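Local coordinates for protein leucyl aminopeptidase (Trypanosoma brucei brucei TREU927, PDB 5NSK) that probably removes N-terminal residues, leucine among them, from peptides, at residues K39-S44 with A92-S97; T139-F144 with K180-Q185; G314-V319 with C337-A342. One frame throughout, in Å; residues are numbered along the deposited sequence.

Contact 1: K39-S44 with A92-S97; sequences KGVLSS and ANAAGS
L42 faces N93 and bonds through its backbone to A92 and A94, the two neighbours of N93. L42 N gives to A92 O at 3.0 Å, and A94 N gives to L42 O at 2.7 Å, nearly in line with the carbonyl (C=O...N 171°). With neither segment a regular strand, this is one isolated beta bridge. V41 lies alongside it: its CG1, anti to the backbone N (chi1 -178°), rests 3.5 Å from A94 N.

The N93 amide is occupied by its own loop and by L91. S97 N gives to N93 OD1 and N93 ND2 to S97 O, both at 3.1 Å and each in the carbonyl plane on a lone pair. L91 O, just before the segment, is the stronger partner of ND2. These bonds fix the amide's rotation across the type I turn N93-G96, where G96 N also bonds N93 O.

S43 and S44 point CB away from 92-97, their hydroxyls bonding to strand 140-145: S43 OG with D142 OD1, S44 OG with T140 O. The loop after helix 31-38 lies between strand 140-145 and the connection from strand 83-89 to strand 99-107, with L42 packed on F66, L91 and V100.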
loop_
_atom_site.group_PDB
_atom_site.type_symbol
_atom_site.label_atom_id
_atom_site.label_comp_id
_atom_site.label_asym_id
_atom_site.label_seq_id
_atom_site.Cartn_x
_atom_site.Cartn_y
_atom_site.Cartn_z
ATOM N N LYS F 39 52.658 32.256 -19.371
ATOM C CA LYS F 39 53.652 33.252 -18.795
ATOM C C LYS F 39 53.032 33.967 -17.565
ATOM O O LYS F 39 53.142 35.214 -17.419
ATOM C CB LYS F 39 54.213 34.229 -19.909
ATOM N N GLY F 40 52.279 33.212 -16.763
ATOM C CA GLY F 40 51.647 33.784 -15.520
ATOM C C GLY F 40 50.287 34.497 -15.652
ATOM O O GLY F 40 49.631 34.890 -14.643
ATOM N N VAL F 41 49.825 34.617 -16.896
ATOM C CA VAL F 41 48.515 35.266 -17.178
ATOM C C VAL F 41 47.388 34.214 -17.098
ATOM O O VAL F 41 47.317 33.301 -17.921
ATOM C CB VAL F 41 48.471 35.918 -18.590
ATOM C CG1 VAL F 41 47.123 36.611 -18.807
ATOM C CG2 VAL F 41 49.629 36.896 -18.750
ATOM N N LEU F 42 46.486 34.416 -16.139
ATOM C CA LEU F 42 45.370 33.477 -15.940
ATOM C C LEU F 42 44.477 33.474 -17.155
ATOM O O LEU F 42 44.326 34.512 -17.841
ATOM C CB LEU F 42 44.566 33.808 -14.700
ATOM C CG LEU F 42 45.187 33.119 -13.483
ATOM C CD1 LEU F 42 46.463 33.791 -13.032
ATOM C CD2 LEU F 42 44.236 33.220 -12.344
ATOM N N SER F 43 43.877 32.319 -17.416
ATOM C CA SER F 43 42.999 32.166 -18.587
ATOM C C SER F 43 41.771 33.099 -18.507
ATOM O O SER F 43 41.221 33.496 -19.546
ATOM C CB SER F 43 42.547 30.725 -18.742
ATOM O OG SER F 43 43.636 29.903 -19.088
ATOM N N SER F 44 41.314 33.368 -17.287
ATOM C CA SER F 44 40.084 34.131 -17.081
ATOM C C SER F 44 39.961 34.667 -15.656
ATOM O O SER F 44 40.871 34.538 -14.875
ATOM C CB SER F 44 38.834 33.271 -17.415
ATOM O OG SER F 44 38.456 32.388 -16.327
ATOM N N ALA F 92 46.777 39.475 -13.351
ATOM C CA ALA F 92 46.763 39.390 -14.798
ATOM C C ALA F 92 45.917 38.230 -15.307
ATOM O O ALA F 92 46.121 37.105 -14.888
ATOM C CB ALA F 92 48.189 39.268 -15.335
ATOM N N ASN F 93 45.035 38.516 -16.264
ATOM C CA ASN F 93 44.242 37.472 -16.889
ATOM C C ASN F 93 43.797 37.822 -18.273
ATOM O O ASN F 93 43.521 38.965 -18.570
ATOM C CB ASN F 93 43.022 37.155 -16.037
ATOM C CG ASN F 93 42.048 38.320 -15.963
ATOM O OD1 ASN F 93 41.066 38.376 -16.711
ATOM N ND2 ASN F 93 42.251 39.204 -14.979
ATOM N N ALA F 94 43.638 36.803 -19.096
ATOM C CA ALA F 94 43.342 36.991 -20.523
ATOM C C ALA F 94 41.963 37.596 -20.810
ATOM O O ALA F 94 41.724 38.084 -21.892
ATOM C CB ALA F 94 43.493 35.700 -21.277
ATOM N N ALA F 95 41.052 37.549 -19.854
ATOM C CA ALA F 95 39.684 38.154 -20.050
ATOM C C ALA F 95 39.585 39.621 -19.721
ATOM O O ALA F 95 38.547 40.269 -19.918
ATOM C CB ALA F 95 38.646 37.393 -19.222
ATOM N N GLY F 96 40.634 40.174 -19.176
ATOM C CA GLY F 96 40.570 41.607 -18.863
ATOM C C GLY F 96 39.506 41.887 -17.820
ATOM O O GLY F 96 38.724 42.781 -17.985
ATOM N N SER F 97 39.554 41.113 -16.744
ATOM C CA SER F 97 38.753 41.234 -15.544
ATOM C C SER F 97 39.446 41.946 -14.365
ATOM O O SER F 97 40.564 41.609 -13.989
ATOM C CB SER F 97 38.446 39.771 -15.193
ATOM O OG SER F 97 37.612 39.620 -14.067
#

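Contact 2: T139-F144 with K180-Q185; sequences TTVDVF and KVSRLQ. Unlike the reference sequence in segment 139-144: T139 (reference Ala).
Q185 and D142 run side by side, their flat ends joined by one hydrogen bond: Q185 NE2 gives to D142 OD1 at 2.9 Å. The acceptor lies only 4° out of the Q185 amide plane, and the donor meets OD1 nearly along its C-O axis, while carboxylate and amide planes are turned 35° from each other. Q185 gets there with an extended chain, CG anti to the backbone N (chi1 -179°). Both groups have second partners: Q185 NE2 also gives to Q38 OE1, and the D142 carboxylate is held by S43 OG at OD1 and Y34 OH at OD2. A further flat group, the R183 guanidinium, has T139 O near its plane, at its edge, and T140 OG1 in an oblique position. T140 OG1 comes closer to the aliphatic chain, 3.5 Å from R183 CB, where the side chains cross at about a right angle. The F144 ring makes no contact with 180-185; it meets the Y34 ring edge-to-face and touches the F66 ring as well.

The backbones themselves pair in parallel register, T140 with R183, V141 with L184 and D142 with Q185. V141 N gives to R183 O and Q185 N to V141 O, both at 2.8 Å, and V143 N gives to Q185 O at 2.7 Å; the bond from R183 N to T139 O, at the start of the pairing, is weak. T140, D142, R183 and Q185 point to one face, which helix 31-38 meets through Q38 and Y34. V141 and L184 point to the other, with V141 CB 3.9 Å from L184 CD2 and L131 against L184.

Adjacent parallel strands linked through helix 150-158 form a beta-alpha-beta crossover, consistent with the macro-like alpha/beta N-terminal domain of M17 aminopeptidases.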
loop_
_atom_site.group_PDB
_atom_site.type_symbol
_atom_site.label_atom_id
_atom_site.label_comp_id
_atom_site.label_asym_id
_atom_site.label_seq_id
_atom_site.Cartn_x
_atom_site.Cartn_y
_atom_site.Cartn_z
ATOM N N THR F 139 34.259 31.518 -21.228
ATOM C CA THR F 139 35.565 31.594 -20.577
ATOM C C THR F 139 36.146 30.227 -20.314
ATOM O O THR F 139 35.437 29.198 -20.246
ATOM C CB THR F 139 35.528 32.318 -19.230
ATOM O OG1 THR F 139 34.661 31.610 -18.306
ATOM C CG2 THR F 139 35.078 33.704 -19.435
ATOM N N THR F 140 37.457 30.252 -20.174
ATOM C CA THR F 140 38.256 29.108 -19.752
ATOM C C THR F 140 38.655 29.304 -18.313
ATOM O O THR F 140 39.178 30.345 -17.934
ATOM C CB THR F 140 39.467 28.967 -20.632
ATOM O OG1 THR F 140 39.019 28.774 -21.993
ATOM C CG2 THR F 140 40.322 27.803 -20.224
ATOM N N VAL F 141 38.316 28.321 -17.503
ATOM C CA VAL F 141 38.572 28.344 -16.055
ATOM C C VAL F 141 39.728 27.384 -15.784
ATOM O O VAL F 141 39.696 26.214 -16.165
ATOM C CB VAL F 141 37.380 27.865 -15.231
ATOM C CG1 VAL F 141 37.747 27.792 -13.763
ATOM C CG2 VAL F 141 36.195 28.787 -15.426
ATOM N N ASP F 142 40.769 27.924 -15.165
ATOM C CA ASP F 142 41.962 27.147 -14.858
ATOM C C ASP F 142 41.667 26.411 -13.602
ATOM O O ASP F 142 41.296 27.023 -12.588
ATOM C CB ASP F 142 43.197 28.046 -14.673
ATOM C CG ASP F 142 43.598 28.771 -15.961
ATOM O OD1 ASP F 142 43.570 28.193 -17.069
ATOM O OD2 ASP F 142 43.995 29.940 -15.834
ATOM N N VAL F 143 41.788 25.094 -13.685
ATOM C CA VAL F 143 41.579 24.263 -12.507
ATOM C C VAL F 143 42.895 23.612 -12.126
ATOM O O VAL F 143 43.360 22.676 -12.799
ATOM C CB VAL F 143 40.516 23.163 -12.739
ATOM C CG1 VAL F 143 40.264 22.372 -11.439
ATOM C CG2 VAL F 143 39.226 23.800 -13.210
ATOM N N PHE F 144 43.473 24.127 -11.047
ATOM C CA PHE F 144 44.788 23.651 -10.557
ATOM C C PHE F 144 44.558 22.565 -9.561
ATOM O O PHE F 144 43.974 22.790 -8.498
ATOM C CB PHE F 144 45.590 24.765 -9.878
ATOM C CG PHE F 144 46.156 25.768 -10.838
ATOM C CD1 PHE F 144 45.376 26.836 -11.289
ATOM C CD2 PHE F 144 47.445 25.649 -11.304
ATOM C CE1 PHE F 144 45.898 27.783 -12.146
ATOM C CE2 PHE F 144 47.961 26.577 -12.202
ATOM C CZ PHE F 144 47.182 27.642 -12.621
ATOM N N LYS F 180 25.634 27.113 -21.127
ATOM C CA LYS F 180 26.052 27.462 -19.754
ATOM C C LYS F 180 27.329 26.739 -19.264
ATOM O O LYS F 180 27.769 26.941 -18.145
ATOM C CB LYS F 180 24.938 27.133 -18.770
ATOM C CG LYS F 180 23.559 27.595 -19.185
ATOM C CD LYS F 180 22.536 27.279 -18.104
ATOM C CE LYS F 180 21.123 27.524 -18.590
ATOM N NZ LYS F 180 20.925 28.879 -19.158
ATOM N N VAL F 181 27.956 25.970 -20.130
ATOM C CA VAL F 181 29.175 25.226 -19.774
ATOM C C VAL F 181 30.422 26.089 -19.957
ATOM O O VAL F 181 30.544 26.807 -20.947
ATOM C CB VAL F 181 29.359 23.961 -20.649
ATOM C CG1 VAL F 181 30.647 23.213 -20.311
ATOM C CG2 VAL F 181 28.182 23.035 -20.450
ATOM N N SER F 182 31.330 26.029 -18.986
ATOM C CA SER F 182 32.645 26.660 -19.099
ATOM C C SER F 182 33.726 25.708 -19.635
ATOM O O SER F 182 33.724 24.540 -19.318
ATOM C CB SER F 182 33.111 27.139 -17.763
ATOM O OG SER F 182 32.210 28.068 -17.267
ATOM N N ARG F 183 34.638 26.230 -20.454
ATOM C CA ARG F 183 35.864 25.491 -20.806
ATOM C C ARG F 183 36.703 25.345 -19.542
ATOM O O ARG F 183 36.809 26.281 -18.782
ATOM C CB ARG F 183 36.685 26.201 -21.859
ATOM C CG ARG F 183 36.324 25.833 -23.279
ATOM C CD ARG F 183 36.741 27.013 -24.180
ATOM N NE ARG F 183 35.648 28.009 -24.227
ATOM C CZ ARG F 183 35.127 28.568 -25.337
ATOM N NH1 ARG F 183 35.666 28.378 -26.557
ATOM N NH2 ARG F 183 34.070 29.370 -25.235
ATOM N N LEU F 184 37.284 24.179 -19.359
ATOM C CA LEU F 184 38.054 23.935 -18.150
ATOM C C LEU F 184 39.445 23.478 -18.500
ATOM O O LEU F 184 39.620 22.577 -19.300
ATOM C CB LEU F 184 37.384 22.871 -17.283
ATOM C CG LEU F 184 35.937 23.106 -16.827
ATOM C CD1 LEU F 184 35.463 21.917 -15.999
ATOM C CD2 LEU F 184 35.795 24.374 -15.999
ATOM N N GLN F 185 40.432 24.135 -17.923
ATOM C CA GLN F 185 41.808 23.725 -18.174
ATOM C C GLN F 185 42.351 23.161 -16.902
ATOM O O GLN F 185 42.618 23.889 -15.931
ATOM C CB GLN F 185 42.698 24.869 -18.662
ATOM C CG GLN F 185 44.141 24.440 -18.946
ATOM C CD GLN F 185 45.010 25.515 -19.623
ATOM O OE1 GLN F 185 45.788 25.203 -20.534
ATOM N NE2 GLN F 185 44.884 26.776 -19.167
#

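Contact 3: G314-V319 with C337-A342; sequences GGAAAV and CTLCLA
A316, two residues into helix 314-328, is the first residue of the helix to meet the strand. Its CB points at the strand, 4.2 Å from L339 CD2 and 4.4 Å from L341 CD2. The same L339 methyl reaches the helix backbone, 3.5 Å from A316 O. The L339 CA-CB bond does not point at the helix; with CG anti to the carbonyl carbon (chi1 -51°), CD1 carries the chain outward and the second branch, CD2, is turned to the helix. A317 then turns its methyl away, onto C209, L212 and V213 of helix 196-214.

One turn after A316, V319 meets the strand again. Its CG2 rests against two neighbouring groups, C337 SG at 3.6 Å and L339 CD2 at 3.8 Å; the V319 and L339 side chains slide past each other in opposite directions. C337 places SG here, anti to its backbone N (chi1 176°) and also 3.6 Å from V319 O. Helix and strand run nearly antiparallel, at 156°, with axes 8.4 Å apart.

F225 of helix 222-236 packs on A316, L339 and L341 alike. All touching residues are buried, and methyls and one thiol fit by shape and van der Waals contact, without directional polar bonds.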
loop_
_atom_site.group_PDB
_atom_site.type_symbol
_atom_site.label_atom_id
_atom_site.label_comp_id
_atom_site.label_asym_id
_atom_site.label_seq_id
_atom_site.Cartn_x
_atom_site.Cartn_y
_atom_site.Cartn_z
ATOM N N GLY F 314 21.907 4.007 -19.207
ATOM C CA GLY F 314 23.219 4.033 -18.566
ATOM C C GLY F 314 24.192 2.985 -19.055
ATOM O O GLY F 314 25.365 3.266 -19.277
ATOM N N GLY F 315 23.711 1.767 -19.169
ATOM C CA GLY F 315 24.560 0.630 -19.511
ATOM C C GLY F 315 24.974 0.652 -20.955
ATOM O O GLY F 315 26.141 0.432 -21.274
ATOM N N ALA F 316 24.024 0.880 -21.834
ATOM C CA ALA F 316 24.314 0.981 -23.299
ATOM C C ALA F 316 25.247 2.162 -23.604
ATOM O O ALA F 316 26.158 2.058 -24.377
ATOM C CB ALA F 316 23.052 1.111 -24.111
ATOM N N ALA F 317 24.984 3.260 -22.961
ATOM C CA ALA F 317 25.785 4.424 -23.119
ATOM C C ALA F 317 27.192 4.181 -22.610
ATOM O O ALA F 317 28.163 4.629 -23.211
ATOM C CB ALA F 317 25.172 5.619 -22.374
ATOM N N ALA F 318 27.295 3.474 -21.506
ATOM C CA ALA F 318 28.617 3.188 -20.905
ATOM C C ALA F 318 29.506 2.347 -21.824
ATOM O O ALA F 318 30.655 2.710 -22.090
ATOM C CB ALA F 318 28.479 2.490 -19.596
ATOM N N VAL F 319 28.963 1.260 -22.324
ATOM C CA VAL F 319 29.742 0.391 -23.179
ATOM C C VAL F 319 30.045 1.075 -24.525
ATOM O O VAL F 319 31.127 0.924 -25.104
ATOM C CB VAL F 319 29.087 -0.991 -23.433
ATOM C CG1 VAL F 319 29.017 -1.747 -22.138
ATOM C CG2 VAL F 319 27.740 -0.865 -24.109
ATOM N N CYS F 337 31.007 -4.367 -29.326
ATOM C CA CYS F 337 30.099 -3.636 -28.443
ATOM C C CYS F 337 28.715 -3.813 -28.967
ATOM O O CYS F 337 28.358 -3.297 -30.002
ATOM C CB CYS F 337 30.442 -2.179 -28.380
ATOM S SG CYS F 337 29.284 -1.194 -27.381
ATOM N N THR F 338 27.920 -4.566 -28.219
ATOM C CA THR F 338 26.531 -4.878 -28.613
ATOM C C THR F 338 25.550 -4.085 -27.743
ATOM O O THR F 338 25.478 -4.253 -26.543
ATOM C CB THR F 338 26.261 -6.371 -28.518
ATOM O OG1 THR F 338 27.111 -7.061 -29.445
ATOM C CG2 THR F 338 24.836 -6.671 -28.838
ATOM N N LEU F 339 24.814 -3.207 -28.388
ATOM C CA LEU F 339 23.809 -2.396 -27.734
ATOM C C LEU F 339 22.466 -3.081 -27.884
ATOM O O LEU F 339 22.004 -3.314 -28.997
ATOM C CB LEU F 339 23.719 -1.016 -28.358
ATOM C CG LEU F 339 25.031 -0.268 -28.509
ATOM C CD1 LEU F 339 24.803 1.044 -29.221
ATOM C CD2 LEU F 339 25.686 -0.037 -27.168
ATOM N N CYS F 340 21.835 -3.369 -26.748
ATOM C CA CYS F 340 20.527 -4.021 -26.729
ATOM C C CYS F 340 19.426 -2.984 -26.566
ATOM O O CYS F 340 19.122 -2.595 -25.479
ATOM C CB CYS F 340 20.457 -5.026 -25.624
ATOM S SG CYS F 340 21.841 -6.153 -25.585
ATOM N N LEU F 341 18.883 -2.550 -27.686
ATOM C CA LEU F 341 18.027 -1.371 -27.748
ATOM C C LEU F 341 16.621 -1.709 -28.011
ATOM O O LEU F 341 16.289 -2.284 -29.035
ATOM C CB LEU F 341 18.483 -0.397 -28.839
ATOM C CG LEU F 341 19.923 0.071 -28.657
ATOM C CD1 LEU F 341 20.323 0.927 -29.844
ATOM C CD2 LEU F 341 20.105 0.842 -27.366
ATOM N N ALA F 342 15.777 -1.369 -27.078
ATOM C CA ALA F 342 14.366 -1.720 -27.206
ATOM C C ALA F 342 13.572 -0.725 -26.421
ATOM O O ALA F 342 13.998 -0.254 -25.395
ATOM C CB ALA F 342 14.083 -3.127 -26.695
#

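From the N terminus, contact 1 comes first, bringing the loop after helix 31-38 against the connection between strands 83-89 and 99-107 and closing a span of 47 residues. Contact 2 opens only after that and closes 35 residues around the crossover through helix 150-158. Contact 3 follows, closing 17 residues between helix 314-328 and strand 333-344. All three are in series; none nests within or crosses another. Contacts 1 and 2, with centres 13 Å apart, touch where S43 and S44 meet D142 and T140; contact 1 sets loops beside the N-terminal-domain sheet that contact 2 helps build. Contact 3 belongs to the catalytic-domain sheet, its nearest atoms about 18 Å from those of contact 2.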